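Local coordinates for protein aminotransferase, class I (Staphylococcus aureus, PDB 2O1B) that probably transfers amino groups between amino acids and 2-oxo acids, as an aspartate aminotransferase of class I that uses pyridoxal-5'-phosphate, at residues A[337-348]-A[373-383]; A[59-67]-A[293-304]. All blocks are in the same frame, centred on the assembly; numbering follows the deposited sequence.

Interaction 1 (A[337-348]-A[373-383]); sequences IYVWLETPPGYD and NGNRYVRISLA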
loop_
_atom_site.group_PDB
_atom_site.type_symbol
_atom_site.label_atom_id
_atom_site.label_comp_id
_atom_site.label_asym_id
_atom_site.label_seq_id
_atom_site.Cartn_x
_atom_site.Cartn_y
_atom_site.Cartn_z
ATOM N N ILE A 337 -22.040 -7.947 9.566
ATOM C CA ILE A 337 -21.739 -8.668 10.794
ATOM C C ILE A 337 -22.130 -7.885 12.072
ATOM O O ILE A 337 -21.702 -8.242 13.164
ATOM C CB ILE A 337 -20.236 -9.088 10.838
ATOM C CG1 ILE A 337 -19.319 -7.858 10.841
ATOM C CG2 ILE A 337 -19.892 -10.046 9.657
ATOM C CD1 ILE A 337 -17.876 -8.175 11.133
ATOM N N TYR A 338 -22.946 -6.837 11.924
ATOM C CA TYR A 338 -23.286 -5.952 13.049
ATOM C C TYR A 338 -24.788 -5.827 13.327
ATOM O O TYR A 338 -25.623 -6.151 12.471
ATOM C CB TYR A 338 -22.720 -4.541 12.832
ATOM C CG TYR A 338 -21.340 -4.474 12.221
ATOM C CD1 TYR A 338 -20.196 -4.541 13.019
ATOM C CD2 TYR A 338 -21.175 -4.315 10.845
ATOM C CE1 TYR A 338 -18.917 -4.467 12.460
ATOM C CE2 TYR A 338 -19.905 -4.241 10.278
ATOM C CZ TYR A 338 -18.781 -4.312 11.093
ATOM O OH TYR A 338 -17.520 -4.237 10.533
ATOM N N VAL A 339 -25.127 -5.348 14.527
ATOM C CA VAL A 339 -26.462 -4.783 14.772
ATOM C C VAL A 339 -26.340 -3.286 15.126
ATOM O O VAL A 339 -25.446 -2.888 15.867
ATOM C CB VAL A 339 -27.280 -5.602 15.813
ATOM C CG1 VAL A 339 -28.697 -5.028 16.000
ATOM C CG2 VAL A 339 -27.387 -7.064 15.378
ATOM N N TRP A 340 -27.220 -2.479 14.539
ATOM C CA TRP A 340 -27.246 -1.014 14.676
ATOM C C TRP A 340 -28.300 -0.740 15.741
ATOM O O TRP A 340 -29.496 -0.925 15.499
ATOM C CB TRP A 340 -27.618 -0.422 13.304
ATOM C CG TRP A 340 -27.595 1.075 13.062
ATOM C CD1 TRP A 340 -28.603 1.817 12.517
ATOM C CD2 TRP A 340 -26.500 1.983 13.263
ATOM N NE1 TRP A 340 -28.222 3.130 12.382
ATOM C CE2 TRP A 340 -26.931 3.260 12.825
ATOM C CE3 TRP A 340 -25.195 1.842 13.757
ATOM C CZ2 TRP A 340 -26.117 4.393 12.904
ATOM C CZ3 TRP A 340 -24.377 2.977 13.833
ATOM C CH2 TRP A 340 -24.841 4.233 13.412
ATOM N N LEU A 341 -27.835 -0.338 16.934
ATOM C CA LEU A 341 -28.663 -0.205 18.142
ATOM C C LEU A 341 -28.890 1.262 18.478
ATOM O O LEU A 341 -27.947 2.046 18.476
ATOM C CB LEU A 341 -27.929 -0.850 19.332
ATOM C CG LEU A 341 -28.559 -1.463 20.595
ATOM C CD1 LEU A 341 -27.806 -0.963 21.818
ATOM C CD2 LEU A 341 -30.058 -1.239 20.777
ATOM N N GLU A 342 -30.132 1.629 18.788
ATOM C CA GLU A 342 -30.429 2.971 19.303
ATOM C C GLU A 342 -29.787 3.198 20.666
ATOM O O GLU A 342 -29.751 2.290 21.506
ATOM C CB GLU A 342 -31.944 3.186 19.432
ATOM C CG GLU A 342 -32.699 3.190 18.108
ATOM C CD GLU A 342 -34.054 3.893 18.186
ATOM O OE1 GLU A 342 -34.211 4.839 18.987
ATOM O OE2 GLU A 342 -34.966 3.491 17.441
ATOM N N THR A 343 -29.263 4.406 20.877
ATOM C CA THR A 343 -28.928 4.855 22.219
ATOM C C THR A 343 -30.216 5.230 22.968
ATOM O O THR A 343 -31.211 5.639 22.346
ATOM C CB THR A 343 -27.961 6.050 22.229
ATOM O OG1 THR A 343 -28.577 7.190 21.605
ATOM C CG2 THR A 343 -26.645 5.687 21.540
ATOM N N PRO A 344 -30.213 5.081 24.306
ATOM C CA PRO A 344 -31.387 5.452 25.076
ATOM C C PRO A 344 -31.458 6.959 25.209
ATOM O O PRO A 344 -30.443 7.631 24.974
ATOM C CB PRO A 344 -31.129 4.809 26.440
ATOM C CG PRO A 344 -29.689 4.627 26.528
ATOM C CD PRO A 344 -29.131 4.568 25.162
ATOM N N PRO A 345 -32.646 7.498 25.557
ATOM C CA PRO A 345 -32.732 8.948 25.748
ATOM C C PRO A 345 -31.724 9.448 26.791
ATOM O O PRO A 345 -31.461 8.764 27.790
ATOM C CB PRO A 345 -34.176 9.182 26.223
ATOM C CG PRO A 345 -34.787 7.846 26.417
ATOM C CD PRO A 345 -33.941 6.818 25.749
ATOM N N GLY A 346 -31.156 10.623 26.538
ATOM C CA GLY A 346 -30.200 11.235 27.453
ATOM C C GLY A 346 -28.762 10.776 27.259
ATOM O O GLY A 346 -27.875 11.244 27.959
ATOM N N TYR A 347 -28.551 9.840 26.336
ATOM C CA TYR A 347 -27.211 9.402 25.910
ATOM C C TYR A 347 -27.028 9.590 24.409
ATOM O O TYR A 347 -27.836 9.105 23.630
ATOM C CB TYR A 347 -27.004 7.910 26.197
ATOM C CG TYR A 347 -27.009 7.550 27.650
ATOM C CD1 TYR A 347 -28.212 7.451 28.358
ATOM C CD2 TYR A 347 -25.814 7.297 28.326
ATOM C CE1 TYR A 347 -28.227 7.108 29.683
ATOM C CE2 TYR A 347 -25.819 6.950 29.666
ATOM C CZ TYR A 347 -27.035 6.867 30.341
ATOM O OH TYR A 347 -27.066 6.539 31.674
ATOM N N ASP A 348 -25.965 10.271 23.997
ATOM C CA ASP A 348 -25.557 10.194 22.602
ATOM C C ASP A 348 -24.690 8.938 22.414
ATOM O O ASP A 348 -24.514 8.160 23.365
ATOM C CB ASP A 348 -24.893 11.495 22.101
ATOM C CG ASP A 348 -23.567 11.813 22.781
ATOM O OD1 ASP A 348 -22.813 10.898 23.182
ATOM O OD2 ASP A 348 -23.257 13.016 22.891
ATOM N N ASN A 373 -25.894 11.143 11.195
ATOM C CA ASN A 373 -27.055 10.270 11.331
ATOM C C ASN A 373 -26.813 9.069 12.243
ATOM O O ASN A 373 -27.742 8.314 12.529
ATOM C CB ASN A 373 -27.547 9.799 9.964
ATOM C CG ASN A 373 -28.165 10.911 9.162
ATOM O OD1 ASN A 373 -28.595 11.929 9.717
ATOM N ND2 ASN A 373 -28.204 10.738 7.845
ATOM N N GLY A 374 -25.568 8.904 12.683
ATOM C CA GLY A 374 -25.194 7.866 13.635
ATOM C C GLY A 374 -25.110 8.399 15.058
ATOM O O GLY A 374 -24.796 7.657 15.970
ATOM N N ASN A 375 -25.418 9.682 15.253
ATOM C CA ASN A 375 -25.283 10.311 16.565
ATOM C C ASN A 375 -26.014 9.592 17.715
ATOM O O ASN A 375 -25.570 9.637 18.869
ATOM C CB ASN A 375 -25.726 11.780 16.512
ATOM C CG ASN A 375 -25.119 12.601 17.615
ATOM O OD1 ASN A 375 -23.906 12.572 17.826
ATOM N ND2 ASN A 375 -25.955 13.341 18.340
ATOM N N ARG A 376 -27.124 8.932 17.396
ATOM C CA ARG A 376 -27.928 8.262 18.418
ATOM C C ARG A 376 -28.062 6.755 18.191
ATOM O O ARG A 376 -29.106 6.154 18.466
ATOM C CB ARG A 376 -29.280 8.951 18.593
ATOM C CG ARG A 376 -29.134 10.449 18.887
ATOM C CD ARG A 376 -29.961 10.905 20.069
ATOM N NE ARG A 376 -29.621 12.280 20.454
ATOM C CZ ARG A 376 -29.039 12.639 21.596
ATOM N NH1 ARG A 376 -28.729 11.732 22.523
ATOM N NH2 ARG A 376 -28.781 13.922 21.825
ATOM N N TYR A 377 -26.979 6.161 17.697
ATOM C CA TYR A 377 -26.869 4.716 17.554
ATOM C C TYR A 377 -25.481 4.248 17.937
ATOM O O TYR A 377 -24.539 5.025 17.943
ATOM C CB TYR A 377 -27.068 4.283 16.112
ATOM C CG TYR A 377 -28.449 4.452 15.564
ATOM C CD1 TYR A 377 -29.343 3.386 15.552
ATOM C CD2 TYR A 377 -28.864 5.677 15.050
ATOM C CE1 TYR A 377 -30.619 3.536 15.054
ATOM C CE2 TYR A 377 -30.138 5.831 14.539
ATOM C CZ TYR A 377 -31.009 4.756 14.548
ATOM O OH TYR A 377 -32.279 4.904 14.030
ATOM N N VAL A 378 -25.371 2.960 18.215
ATOM C CA VAL A 378 -24.085 2.313 18.362
ATOM C C VAL A 378 -24.061 1.064 17.487
ATOM O O VAL A 378 -25.109 0.462 17.227
ATOM C CB VAL A 378 -23.760 1.980 19.843
ATOM C CG1 VAL A 378 -23.644 3.270 20.667
ATOM C CG2 VAL A 378 -24.813 1.039 20.442
ATOM N N ARG A 379 -22.864 0.701 17.026
ATOM C CA ARG A 379 -22.665 -0.488 16.209
ATOM C C ARG A 379 -22.126 -1.629 17.067
ATOM O O ARG A 379 -21.172 -1.459 17.839
ATOM C CB ARG A 379 -21.692 -0.174 15.070
ATOM C CG ARG A 379 -21.679 -1.191 13.932
ATOM C CD ARG A 379 -20.454 -0.972 13.037
ATOM N NE ARG A 379 -19.215 -1.326 13.733
ATOM C CZ ARG A 379 -17.988 -1.224 13.218
ATOM N NH1 ARG A 379 -17.799 -0.789 11.972
ATOM N NH2 ARG A 379 -16.939 -1.580 13.948
ATOM N N ILE A 380 -22.741 -2.790 16.925
ATOM C CA ILE A 380 -22.449 -3.934 17.776
ATOM C C ILE A 380 -22.023 -5.093 16.893
ATOM O O ILE A 380 -22.792 -5.551 16.044
ATOM C CB ILE A 380 -23.681 -4.309 18.626
ATOM C CG1 ILE A 380 -23.897 -3.250 19.723
ATOM C CG2 ILE A 380 -23.543 -5.716 19.207
ATOM C CD1 ILE A 380 -25.160 -3.434 20.534
ATOM N N SER A 381 -20.785 -5.541 17.075
ATOM C CA SER A 381 -20.239 -6.627 16.261
ATOM C C SER A 381 -20.630 -7.993 16.797
ATOM O O SER A 381 -20.438 -8.286 17.979
ATOM C CB SER A 381 -18.724 -6.533 16.196
ATOM O OG SER A 381 -18.181 -7.644 15.491
ATOM N N LEU A 382 -21.164 -8.828 15.913
ATOM C CA LEU A 382 -21.537 -10.191 16.269
ATOM C C LEU A 382 -20.372 -11.157 16.014
ATOM O O LEU A 382 -20.537 -12.370 16.056
ATOM C CB LEU A 382 -22.786 -10.617 15.492
ATOM C CG LEU A 382 -24.066 -9.796 15.702
ATOM C CD1 LEU A 382 -24.976 -9.912 14.485
ATOM C CD2 LEU A 382 -24.793 -10.207 16.970
ATOM N N ALA A 383 -19.194 -10.594 15.761
ATOM C CA ALA A 383 -18.019 -11.369 15.388
ATOM C C ALA A 383 -17.210 -11.802 16.609
ATOM O O ALA A 383 -16.035 -11.452 16.755
ATOM C CB ALA A 383 -17.172 -10.574 14.434
HETATM O O HOH W 1 -31.749 6.999 18.059
HETATM O O HOH W 2 -30.541 9.312 22.666
#
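Trp-340 and Tyr-377 lie flat on each other in an offset stack. The five-membered ring of Trp-340 and the ring of Tyr-377 have centroids 3.9 Å apart and planes at 4°. NE1 of Trp-340 sits over the centre of the Tyr-377 ring. CB of Tyr-377 comes down on the same tryptophan face and makes a CH-pi contact 3.3 Å from the centroid of the six-membered ring of Trp-340. The far rim of the indole meets Gly-374, whose CA lies at its edge. The indole N-H itself is hydrogen-bonded to Tyr-167.

Further along the same side of the sheet, the guanidinium of Arg-379 is stacked on the ring of Tyr-338, with centres 4.1 Å apart and planes at 15°. The arginine chain bends at chi3 (69°), which carries NE and CZ over CE1 of Tyr-338. CG1 of Ile-337 covers the opposite face of this ring.

Strands 338-342 and 377-381 run antiparallel, and paired backbone bonds join Val-339 to Ile-380 and Leu-341 to Val-378. On the other side of the sheet, CD1 of Leu-341 touches CD1 of Ile-380 at 3.8 Å. Helices 302-325 and 349-360 pack against that side.

OH of Tyr-338 bonds to Tyr-223 and NH1 of Arg-379 to Asn-192, both residues of the cofactor pocket. The stack and the bond to Asn-192 together hold the guanidinium of Arg-379 flat against Tyr-338. Its place is consistent with the arginine that binds the substrate carboxylate in related class I aminotransferases.

Interaction 2 (A[59-67]-A[293-304]); sequences GPTPQGIID and AAIYALNHYDDF
Chi1 of -64° in Ile-65 and of -69° in Tyr-301 turns CG1 of Ile-65 and the ring of Tyr-301 toward each other. CG1 of Ile-65 and CG of Tyr-301 each stand anti to their own carbonyl carbon and beside the backbone N. CD1 of Ile-65 is extended beyond CG1. The two side chains lie alongside each other, head to tail. CD1 of Ile-65 ends over one face of the Tyr-301 ring in a CH-pi contact, 4.1 Å from the centroid. CD1 of Ile-65 also touches CB of Ala-297 at 3.6 Å. The other branch, CG2, reaches Ala-293.

Pro-62 touches two rings. CB of Pro-62 is 3.6 Å from CE2 of Tyr-301. CG of Pro-62 stands over the centre of the Phe-304 ring, 3.9 Å from the centroid, in a second CH-pi contact.

Gly-64 lies at the edge of the Tyr-301 ring. CA of Gly-64 lies directly against the hydroxyl, 3.2 Å from OH of Tyr-301. A water bridges the two residues: it accepts from N of Gly-64 at 3.2 Å and lies 2.8 Å from OH of Tyr-301. Tyr-296 adds CE1 against the carbonyl O of Gly-64, while its ring stacks on His-68.

The contact is mainly apolar packing. Beside it, Gln-79 of the second subunit touches Pro-60, Thr-61 and Ile-66. The short segments 63-67 and 293-300 run roughly antiparallel at 150°, with axes 8.9 Å apart. The start of helix 63-72 is thereby set against the break between helices 288-300 and 302-325. Helix 88-102 packs on another side of helix 288-300, through Phe-90 and Phe-97.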
loop_
_atom_site.group_PDB
_atom_site.type_symbol
_atom_site.label_atom_id
_atom_site.label_comp_id
_atom_site.label_asym_id
_atom_site.label_seq_id
_atom_site.Cartn_x
_atom_site.Cartn_y
_atom_site.Cartn_z
ATOM N N GLY A 59 -13.247 -16.428 13.362
ATOM C CA GLY A 59 -12.753 -17.717 12.919
ATOM C C GLY A 59 -11.385 -17.632 12.273
ATOM O O GLY A 59 -10.940 -16.537 11.895
ATOM N N PRO A 60 -10.707 -18.786 12.153
ATOM C CA PRO A 60 -9.414 -18.885 11.492
ATOM C C PRO A 60 -9.541 -18.913 9.977
ATOM O O PRO A 60 -10.620 -19.186 9.445
ATOM C CB PRO A 60 -8.879 -20.235 11.980
ATOM C CG PRO A 60 -10.097 -21.051 12.234
ATOM C CD PRO A 60 -11.166 -20.087 12.678
ATOM N N THR A 61 -8.438 -18.627 9.297
ATOM C CA THR A 61 -8.314 -18.847 7.864
ATOM C C THR A 61 -8.449 -20.343 7.567
ATOM O O THR A 61 -7.803 -21.173 8.225
ATOM C CB THR A 61 -6.947 -18.356 7.332
ATOM O OG1 THR A 61 -6.632 -17.067 7.894
ATOM C CG2 THR A 61 -6.973 -18.262 5.785
ATOM N N PRO A 62 -9.297 -20.705 6.589
ATOM C CA PRO A 62 -9.423 -22.142 6.290
ATOM C C PRO A 62 -8.049 -22.793 6.039
ATOM O O PRO A 62 -7.195 -22.194 5.389
ATOM C CB PRO A 62 -10.272 -22.152 5.021
ATOM C CG PRO A 62 -11.103 -20.919 5.121
ATOM C CD PRO A 62 -10.185 -19.883 5.740
ATOM N N GLN A 63 -7.837 -23.995 6.563
ATOM C CA GLN A 63 -6.512 -24.634 6.521
ATOM C C GLN A 63 -5.961 -24.774 5.098
ATOM O O GLN A 63 -4.759 -24.613 4.874
ATOM C CB GLN A 63 -6.527 -25.991 7.237
ATOM C CG GLN A 63 -5.128 -26.626 7.400
ATOM C CD GLN A 63 -4.179 -25.760 8.236
ATOM O OE1 GLN A 63 -4.597 -25.110 9.201
ATOM N NE2 GLN A 63 -2.900 -25.751 7.866
ATOM N N GLY A 64 -6.843 -25.043 4.136
ATOM C CA GLY A 64 -6.454 -25.166 2.736
ATOM C C GLY A 64 -5.779 -23.932 2.157
ATOM O O GLY A 64 -4.840 -24.063 1.374
ATOM N N ILE A 65 -6.247 -22.741 2.542
ATOM C CA ILE A 65 -5.640 -21.486 2.096
ATOM C C ILE A 65 -4.261 -21.325 2.723
ATOM O O ILE A 65 -3.280 -20.995 2.032
ATOM C CB ILE A 65 -6.544 -20.264 2.419
ATOM C CG1 ILE A 65 -7.860 -20.383 1.637
ATOM C CG2 ILE A 65 -5.835 -18.949 2.097
ATOM C CD1 ILE A 65 -9.012 -19.507 2.150
ATOM N N ILE A 66 -4.196 -21.578 4.030
ATOM C CA ILE A 66 -2.936 -21.621 4.769
ATOM C C ILE A 66 -1.916 -22.580 4.147
ATOM O O ILE A 66 -0.775 -22.178 3.909
ATOM C CB ILE A 66 -3.151 -21.940 6.277
ATOM C CG1 ILE A 66 -4.064 -20.894 6.936
ATOM C CG2 ILE A 66 -1.817 -21.987 7.024
ATOM C CD1 ILE A 66 -3.562 -19.443 6.786
ATOM N N ASP A 67 -2.311 -23.830 3.887
ATOM C CA ASP A 67 -1.389 -24.822 3.280
ATOM C C ASP A 67 -0.811 -24.362 1.945
ATOM O O ASP A 67 0.373 -24.548 1.674
ATOM C CB ASP A 67 -2.062 -26.178 3.046
ATOM C CG ASP A 67 -2.614 -26.788 4.307
ATOM O OD1 ASP A 67 -3.561 -27.613 4.195
ATOM O OD2 ASP A 67 -2.102 -26.457 5.402
ATOM N N ALA A 293 -2.342 -17.712 -2.568
ATOM C CA ALA A 293 -3.307 -17.976 -1.507
ATOM C C ALA A 293 -4.677 -17.380 -1.842
ATOM O O ALA A 293 -5.699 -18.013 -1.618
ATOM C CB ALA A 293 -2.800 -17.428 -0.192
ATOM N N ALA A 294 -4.679 -16.157 -2.379
ATOM C CA ALA A 294 -5.897 -15.496 -2.833
ATOM C C ALA A 294 -6.598 -16.243 -3.982
ATOM O O ALA A 294 -7.835 -16.366 -3.998
ATOM C CB ALA A 294 -5.590 -14.066 -3.230
ATOM N N ILE A 295 -5.803 -16.746 -4.928
ATOM C CA ILE A 295 -6.299 -17.516 -6.064
ATOM C C ILE A 295 -6.973 -18.752 -5.514
ATOM O O ILE A 295 -8.089 -19.094 -5.902
ATOM C CB ILE A 295 -5.136 -17.950 -7.014
ATOM C CG1 ILE A 295 -4.640 -16.764 -7.851
ATOM C CG2 ILE A 295 -5.564 -19.128 -7.931
ATOM C CD1 ILE A 295 -3.199 -16.913 -8.367
ATOM N N TYR A 296 -6.284 -19.423 -4.600
ATOM C CA TYR A 296 -6.805 -20.653 -4.034
ATOM C C TYR A 296 -8.129 -20.391 -3.327
ATOM O O TYR A 296 -9.070 -21.152 -3.493
ATOM C CB TYR A 296 -5.797 -21.268 -3.077
ATOM C CG TYR A 296 -6.127 -22.692 -2.745
ATOM C CD1 TYR A 296 -6.798 -23.016 -1.568
ATOM C CD2 TYR A 296 -5.803 -23.717 -3.628
ATOM C CE1 TYR A 296 -7.112 -24.327 -1.272
ATOM C CE2 TYR A 296 -6.107 -25.027 -3.339
ATOM C CZ TYR A 296 -6.758 -25.323 -2.163
ATOM O OH TYR A 296 -7.055 -26.629 -1.887
ATOM N N ALA A 297 -8.208 -19.285 -2.580
ATOM C CA ALA A 297 -9.414 -18.948 -1.830
ATOM C C ALA A 297 -10.606 -18.749 -2.755
ATOM O O ALA A 297 -11.644 -19.388 -2.585
ATOM C CB ALA A 297 -9.188 -17.721 -0.969
ATOM N N LEU A 298 -10.439 -17.864 -3.736
ATOM C CA LEU A 298 -11.489 -17.528 -4.693
ATOM C C LEU A 298 -11.979 -18.721 -5.476
ATOM O O LEU A 298 -13.179 -18.878 -5.675
ATOM C CB LEU A 298 -11.005 -16.435 -5.654
ATOM C CG LEU A 298 -10.816 -15.064 -5.000
ATOM C CD1 LEU A 298 -10.010 -14.132 -5.902
ATOM C CD2 LEU A 298 -12.172 -14.469 -4.679
ATOM N N ASN A 299 -11.046 -19.564 -5.910
ATOM C CA ASN A 299 -11.389 -20.740 -6.703
ATOM C C ASN A 299 -12.138 -21.829 -5.946
ATOM O O ASN A 299 -12.953 -22.538 -6.530
ATOM C CB ASN A 299 -10.137 -21.351 -7.347
ATOM C CG ASN A 299 -9.604 -20.528 -8.512
ATOM O OD1 ASN A 299 -8.454 -20.709 -8.920
ATOM N ND2 ASN A 299 -10.426 -19.621 -9.052
ATOM N N HIS A 300 -11.865 -21.982 -4.657
ATOM C CA HIS A 300 -12.331 -23.192 -3.963
ATOM C C HIS A 300 -13.301 -22.995 -2.802
ATOM O O HIS A 300 -13.796 -23.982 -2.255
ATOM C CB HIS A 300 -11.139 -24.017 -3.485
ATOM C CG HIS A 300 -10.279 -24.525 -4.594
ATOM N ND1 HIS A 300 -9.054 -23.972 -4.897
ATOM C CD2 HIS A 300 -10.463 -25.542 -5.468
ATOM C CE1 HIS A 300 -8.519 -24.626 -5.914
ATOM N NE2 HIS A 300 -9.358 -25.576 -6.286
ATOM N N TYR A 301 -13.586 -21.748 -2.427
ATOM C CA TYR A 301 -14.323 -21.521 -1.171
ATOM C C TYR A 301 -15.690 -20.834 -1.265
ATOM O O TYR A 301 -16.084 -20.086 -0.370
ATOM C CB TYR A 301 -13.417 -20.863 -0.125
ATOM C CG TYR A 301 -12.321 -21.790 0.363
ATOM C CD1 TYR A 301 -11.102 -21.878 -0.313
ATOM C CD2 TYR A 301 -12.507 -22.577 1.495
ATOM C CE1 TYR A 301 -10.097 -22.737 0.127
ATOM C CE2 TYR A 301 -11.508 -23.433 1.947
ATOM C CZ TYR A 301 -10.308 -23.502 1.263
ATOM O OH TYR A 301 -9.324 -24.343 1.717
ATOM N N ASP A 302 -16.423 -21.126 -2.335
ATOM C CA ASP A 302 -17.799 -20.645 -2.481
ATOM C C ASP A 302 -18.702 -21.136 -1.338
ATOM O O ASP A 302 -19.487 -20.365 -0.787
ATOM C CB ASP A 302 -18.379 -21.112 -3.822
ATOM C CG ASP A 302 -17.869 -20.306 -5.001
ATOM O OD1 ASP A 302 -18.304 -20.603 -6.140
ATOM O OD2 ASP A 302 -17.053 -19.382 -4.793
ATOM N N ASP A 303 -18.599 -22.423 -1.005
ATOM C CA ASP A 303 -19.416 -23.013 0.061
ATOM C C ASP A 303 -19.107 -22.363 1.413
ATOM O O ASP A 303 -20.017 -22.081 2.205
ATOM C CB ASP A 303 -19.217 -24.534 0.130
ATOM C CG ASP A 303 -19.725 -25.254 -1.114
ATOM O OD1 ASP A 303 -20.525 -24.662 -1.873
ATOM O OD2 ASP A 303 -19.328 -26.419 -1.331
ATOM N N PHE A 304 -17.825 -22.110 1.666
ATOM C CA PHE A 304 -17.414 -21.494 2.915
ATOM C C PHE A 304 -18.004 -20.097 3.054
ATOM O O PHE A 304 -18.402 -19.718 4.148
ATOM C CB PHE A 304 -15.887 -21.454 3.035
ATOM C CG PHE A 304 -15.390 -20.768 4.276
ATOM C CD1 PHE A 304 -15.037 -19.416 4.245
ATOM C CD2 PHE A 304 -15.266 -21.469 5.474
ATOM C CE1 PHE A 304 -14.565 -18.776 5.383
ATOM C CE2 PHE A 304 -14.795 -20.839 6.628
ATOM C CZ PHE A 304 -14.446 -19.479 6.582
HETATM O O HOH W 3 -9.958 -25.715 4.029
#

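Interactions 1 and 2 do not touch. Their centres are 33 Å apart, although their nearest atoms approach to about 7 Å. Helix 302-325 connects them. Its first turn carries Phe-304 into interaction 2, and further on Phe-312 and Phe-319 pack against residues of interaction 1 (Ile-337, Ile-380 and Leu-382). Their relation to the cofactor differs. The side chain of Tyr-338 in interaction 1 is about 4 Å from pyridoxal-5'-phosphate. In interaction 2 the side chain of Ala-297 is about 13 Å from a bound pyridoxal-5'-phosphate. Interaction 1 therefore borders the active site, while interaction 2 joins helices farther out, near the second subunit.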